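Local atomic coordinates of KLLA0B12012p (Kluyveromyces lactis, PDB entry 6Y3P), a protein that probably binds ATP through its C-terminal ATP-grasp domain of the tubulin-tyrosine ligase family and is a direct partner of the mRNA decapping enzyme Dcp2. Residues Phe110-Asp115 and Arg193-Gln198. Sequence-based numbering, arbitrary orientation.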
ATOM      1  N   PHE A 110     -14.095   7.893  -3.004  1.00 59.39           N
ATOM      2  CA  PHE A 110     -15.513   7.577  -2.935  1.00 59.28           C
ATOM      3  C   PHE A 110     -15.938   7.074  -4.283  1.00 62.23           C
ATOM      4  O   PHE A 110     -15.278   7.353  -5.274  1.00 58.87           O
ATOM      5  CB  PHE A 110     -16.343   8.813  -2.564  1.00 61.50           C
ATOM      6  CG  PHE A 110     -15.916   9.507  -1.296  1.00 62.51           C
ATOM      7  CD1 PHE A 110     -14.993  10.545  -1.329  1.00 63.88           C
ATOM      8  CD2 PHE A 110     -16.446   9.130  -0.066  1.00 65.06           C
ATOM      9  CE1 PHE A 110     -14.595  11.187  -0.151  1.00 64.70           C
ATOM     10  CE2 PHE A 110     -16.053   9.780   1.110  1.00 67.27           C
ATOM     11  CZ  PHE A 110     -15.133  10.805   1.059  1.00 64.22           C
ATOM     12  N   ASN A 111     -17.027   6.302  -4.310  1.00 61.84           N
ATOM     13  CA  ASN A 111     -17.604   5.761  -5.532  1.00 61.88           C
ATOM     14  C   ASN A 111     -18.938   6.437  -5.781  1.00 65.36           C
ATOM     15  O   ASN A 111     -19.777   6.526  -4.882  1.00 64.89           O
ATOM     16  CB  ASN A 111     -17.719   4.242  -5.457  1.00 61.94           C
ATOM     17  CG  ASN A 111     -16.515   3.559  -6.047  1.00 89.96           C
ATOM     18  OD1 ASN A 111     -15.479   3.390  -5.395  1.00 82.21           O
ATOM     19  ND2 ASN A 111     -16.603   3.222  -7.324  1.00 87.56           N
ATOM     20  N   ILE A 112     -19.086   7.007  -6.971  1.00 62.82           N
ATOM     21  CA  ILE A 112     -20.308   7.703  -7.353  1.00 64.38           C
ATOM     22  C   ILE A 112     -20.876   7.112  -8.650  1.00 71.00           C
ATOM     23  O   ILE A 112     -20.124   6.633  -9.500  1.00 70.73           O
ATOM     24  CB  ILE A 112     -20.114   9.251  -7.379  1.00 67.06           C
ATOM     25  CG1 ILE A 112     -21.458   9.990  -7.393  1.00 69.42           C
ATOM     26  CG2 ILE A 112     -19.184   9.744  -8.498  1.00 65.54           C
ATOM     27  CD1 ILE A 112     -21.621  10.940  -6.290  1.00 80.33           C
ATOM     28  N   ASP A 113     -22.201   7.088  -8.753  1.00 69.95           N
ATOM     29  CA  ASP A 113     -22.925   6.623  -9.931  1.00 70.97           C
ATOM     30  C   ASP A 113     -23.798   7.772 -10.387  1.00 74.19           C
ATOM     31  O   ASP A 113     -24.711   8.184  -9.664  1.00 75.04           O
ATOM     32  CB  ASP A 113     -23.770   5.368  -9.628  1.00 74.26           C
ATOM     33  CG  ASP A 113     -22.998   4.106  -9.252  1.00 87.66           C
ATOM     34  OD1 ASP A 113     -21.837   3.948  -9.715  1.00 86.58           O
ATOM     35  OD2 ASP A 113     -23.571   3.253  -8.533  1.00 95.32           O
ATOM     36  N   VAL A 114     -23.455   8.355 -11.532  1.00 69.42           N
ATOM     37  CA  VAL A 114     -24.197   9.480 -12.093  1.00 70.30           C
ATOM     38  C   VAL A 114     -24.689   9.062 -13.468  1.00 75.92           C
ATOM     39  O   VAL A 114     -23.887   8.692 -14.323  1.00 76.00           O
ATOM     40  CB  VAL A 114     -23.391  10.818 -12.144  1.00 73.41           C
ATOM     41  CG1 VAL A 114     -24.273  11.982 -12.608  1.00 74.23           C
ATOM     42  CG2 VAL A 114     -22.746  11.145 -10.795  1.00 71.94           C
ATOM     43  N   ASP A 115     -26.007   9.113 -13.658  1.00 73.53           N
ATOM     44  CA  ASP A 115     -26.691   8.760 -14.900  1.00 74.13           C
ATOM     45  C   ASP A 115     -26.627   9.948 -15.857  1.00 75.07           C
ATOM     46  O   ASP A 115     -26.150   9.812 -16.981  1.00 74.32           O
ATOM     47  CB  ASP A 115     -28.158   8.359 -14.610  1.00 77.66           C
ATOM     48  CG  ASP A 115     -28.341   7.223 -13.612  1.00 92.75           C
ATOM     49  OD1 ASP A 115     -27.840   7.351 -12.457  1.00 95.15           O
ATOM     50  OD2 ASP A 115     -29.024   6.234 -13.958  1.00 95.72           O
ATOM     51  N   ARG A 193     -21.178   5.302 -16.418  1.00 96.92           N
ATOM     52  CA  ARG A 193     -21.845   5.941 -15.278  1.00 96.06           C
ATOM     53  C   ARG A 193     -21.125   5.842 -13.918  1.00 95.38           C
ATOM     54  O   ARG A 193     -21.446   6.622 -13.012  1.00 94.74           O
ATOM     55  CB  ARG A 193     -23.294   5.407 -15.147  1.00 99.49           C
ATOM     56  CG  ARG A 193     -24.121   5.358 -16.461  1.00117.44           C
ATOM     57  CD  ARG A 193     -24.509   6.718 -17.051  1.00135.44           C
ATOM     58  NE  ARG A 193     -23.490   7.258 -17.960  1.00150.25           N
ATOM     59  CZ  ARG A 193     -22.987   8.491 -17.899  1.00166.99           C
ATOM     60  NH1 ARG A 193     -23.398   9.339 -16.965  1.00155.99           N
ATOM     61  NH2 ARG A 193     -22.065   8.882 -18.767  1.00154.24           N
ATOM     62  N   HIS A 194     -20.195   4.889 -13.752  1.00 87.97           N
ATOM     63  CA  HIS A 194     -19.474   4.746 -12.484  1.00 85.28           C
ATOM     64  C   HIS A 194     -18.259   5.676 -12.470  1.00 81.89           C
ATOM     65  O   HIS A 194     -17.577   5.814 -13.490  1.00 81.90           O
ATOM     66  CB  HIS A 194     -19.043   3.286 -12.236  1.00 86.42           C
ATOM     67  CG  HIS A 194     -20.177   2.325 -12.027  1.00 91.27           C
ATOM     68  ND1 HIS A 194     -20.431   1.768 -10.782  1.00 93.35           N
ATOM     69  CD2 HIS A 194     -21.065   1.825 -12.918  1.00 94.38           C
ATOM     70  CE1 HIS A 194     -21.469   0.961 -10.952  1.00 93.86           C
ATOM     71  NE2 HIS A 194     -21.887   0.963 -12.220  1.00 94.94           N
ATOM     72  N   PHE A 195     -18.011   6.336 -11.330  1.00 72.16           N
ATOM     73  CA  PHE A 195     -16.876   7.254 -11.167  1.00 68.69           C
ATOM     74  C   PHE A 195     -16.282   7.144  -9.784  1.00 68.14           C
ATOM     75  O   PHE A 195     -16.991   6.836  -8.822  1.00 68.35           O
ATOM     76  CB  PHE A 195     -17.296   8.727 -11.363  1.00 69.92           C
ATOM     77  CG  PHE A 195     -17.917   9.105 -12.678  1.00 71.44           C
ATOM     78  CD1 PHE A 195     -19.291   9.044 -12.858  1.00 75.38           C
ATOM     79  CD2 PHE A 195     -17.135   9.580 -13.721  1.00 72.81           C
ATOM     80  CE1 PHE A 195     -19.870   9.403 -14.081  1.00 77.05           C
ATOM     81  CE2 PHE A 195     -17.717   9.955 -14.938  1.00 76.12           C
ATOM     82  CZ  PHE A 195     -19.080   9.875 -15.106  1.00 75.18           C
ATOM     83  N   ILE A 196     -14.983   7.438  -9.676  1.00 60.66           N
ATOM     84  CA  ILE A 196     -14.314   7.525  -8.389  1.00 58.40           C
ATOM     85  C   ILE A 196     -13.954   8.994  -8.199  1.00 58.06           C
ATOM     86  O   ILE A 196     -13.511   9.660  -9.138  1.00 56.44           O
ATOM     87  CB  ILE A 196     -13.099   6.554  -8.207  1.00 61.47           C
ATOM     88  CG1 ILE A 196     -13.556   5.068  -8.277  1.00 62.82           C
ATOM     89  CG2 ILE A 196     -12.362   6.831  -6.866  1.00 61.83           C
ATOM     90  CD1 ILE A 196     -12.441   4.029  -8.511  1.00 72.10           C
ATOM     91  N   VAL A 197     -14.228   9.506  -7.013  1.00 53.51           N
ATOM     92  CA  VAL A 197     -13.879  10.852  -6.607  1.00 52.51           C
ATOM     93  C   VAL A 197     -12.756  10.635  -5.600  1.00 57.10           C
ATOM     94  O   VAL A 197     -12.962  10.071  -4.518  1.00 56.57           O
ATOM     95  CB  VAL A 197     -15.075  11.646  -6.051  1.00 56.74           C
ATOM     96  CG1 VAL A 197     -14.619  12.970  -5.441  1.00 55.81           C
ATOM     97  CG2 VAL A 197     -16.126  11.880  -7.144  1.00 57.42           C
ATOM     98  N   GLN A 198     -11.550  10.986  -6.012  1.00 53.24           N
ATOM     99  CA  GLN A 198     -10.357  10.761  -5.210  1.00 52.14           C
ATOM    100  C   GLN A 198      -9.732  12.094  -4.803  1.00 53.44           C
ATOM    101  O   GLN A 198      -9.554  12.968  -5.646  1.00 52.63           O
ATOM    102  CB  GLN A 198      -9.375   9.897  -6.046  1.00 53.28           C
ATOM    103  CG  GLN A 198      -7.983   9.637  -5.449  1.00 73.91           C
ATOM    104  CD  GLN A 198      -7.836   8.305  -4.758  1.00103.50           C
ATOM    105  OE1 GLN A 198      -7.315   8.225  -3.641  1.00101.59           O
ATOM    106  NE2 GLN A 198      -8.230   7.219  -5.422  1.00101.07           N
TER
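Strand 109-113, at the edge of an antiparallel sheet, pairs with strand 194-200, and the ladder from Phe110-Val197 to Asp113-His194 illustrates how one strand pair can build two different faces. Phe110 with Val197 and Ile112 with Phe195 are hydrogen-bonded pairs; between them Asn111 faces Ile196 as a non-hydrogen-bonded pair. The straightest rung, from Ile112 N to Phe195 O, measures 2.8 Å with 179° at the hydrogen, and Val114 N extends the ladder to Arg193 O (3.0 Å). CA-H...O contacts such as Ile196 CA to Phe110 O (3.3 Å) fill the intervals.

On the face of Phe110, Ile112, Phe195 and Val197 the packing is apolar. Ile112 has CG1 anti to the backbone N (chi1 -164°), which turns CG2 to the neighbouring strand, where this methyl meets Phe195 CB at 3.6 Å and Val197 CG2 at 4.0 Å. Helices 120-125 and 128-136 cover Ile112, while Phe167 meets the Phe195 ring edge-to-face.

The other face is more polar and more open. Asn111 lies alongside Ile196, its amide against CG1. Asp113 and His194 point the same way, and OD1 sits over one face of the imidazole, 2.8 Å from ND1 but poorly angled for a hydrogen bond; carboxylate and ring are turned 74° apart. An alanine in place of Asp113 would probably uncover that ring face and leave the imidazole freer to turn. Beyond the strands, the bent, poorly ordered Arg193 side chain brings NH1 to Val114 O in a weak bond (2.8 Å).

With helices on its Phe110 and Ile112 face and a more open Asn111 and Asp113 face, strand 109-113 is an antiparallel edge strand in the five-stranded sheet of this ATP-grasp domain.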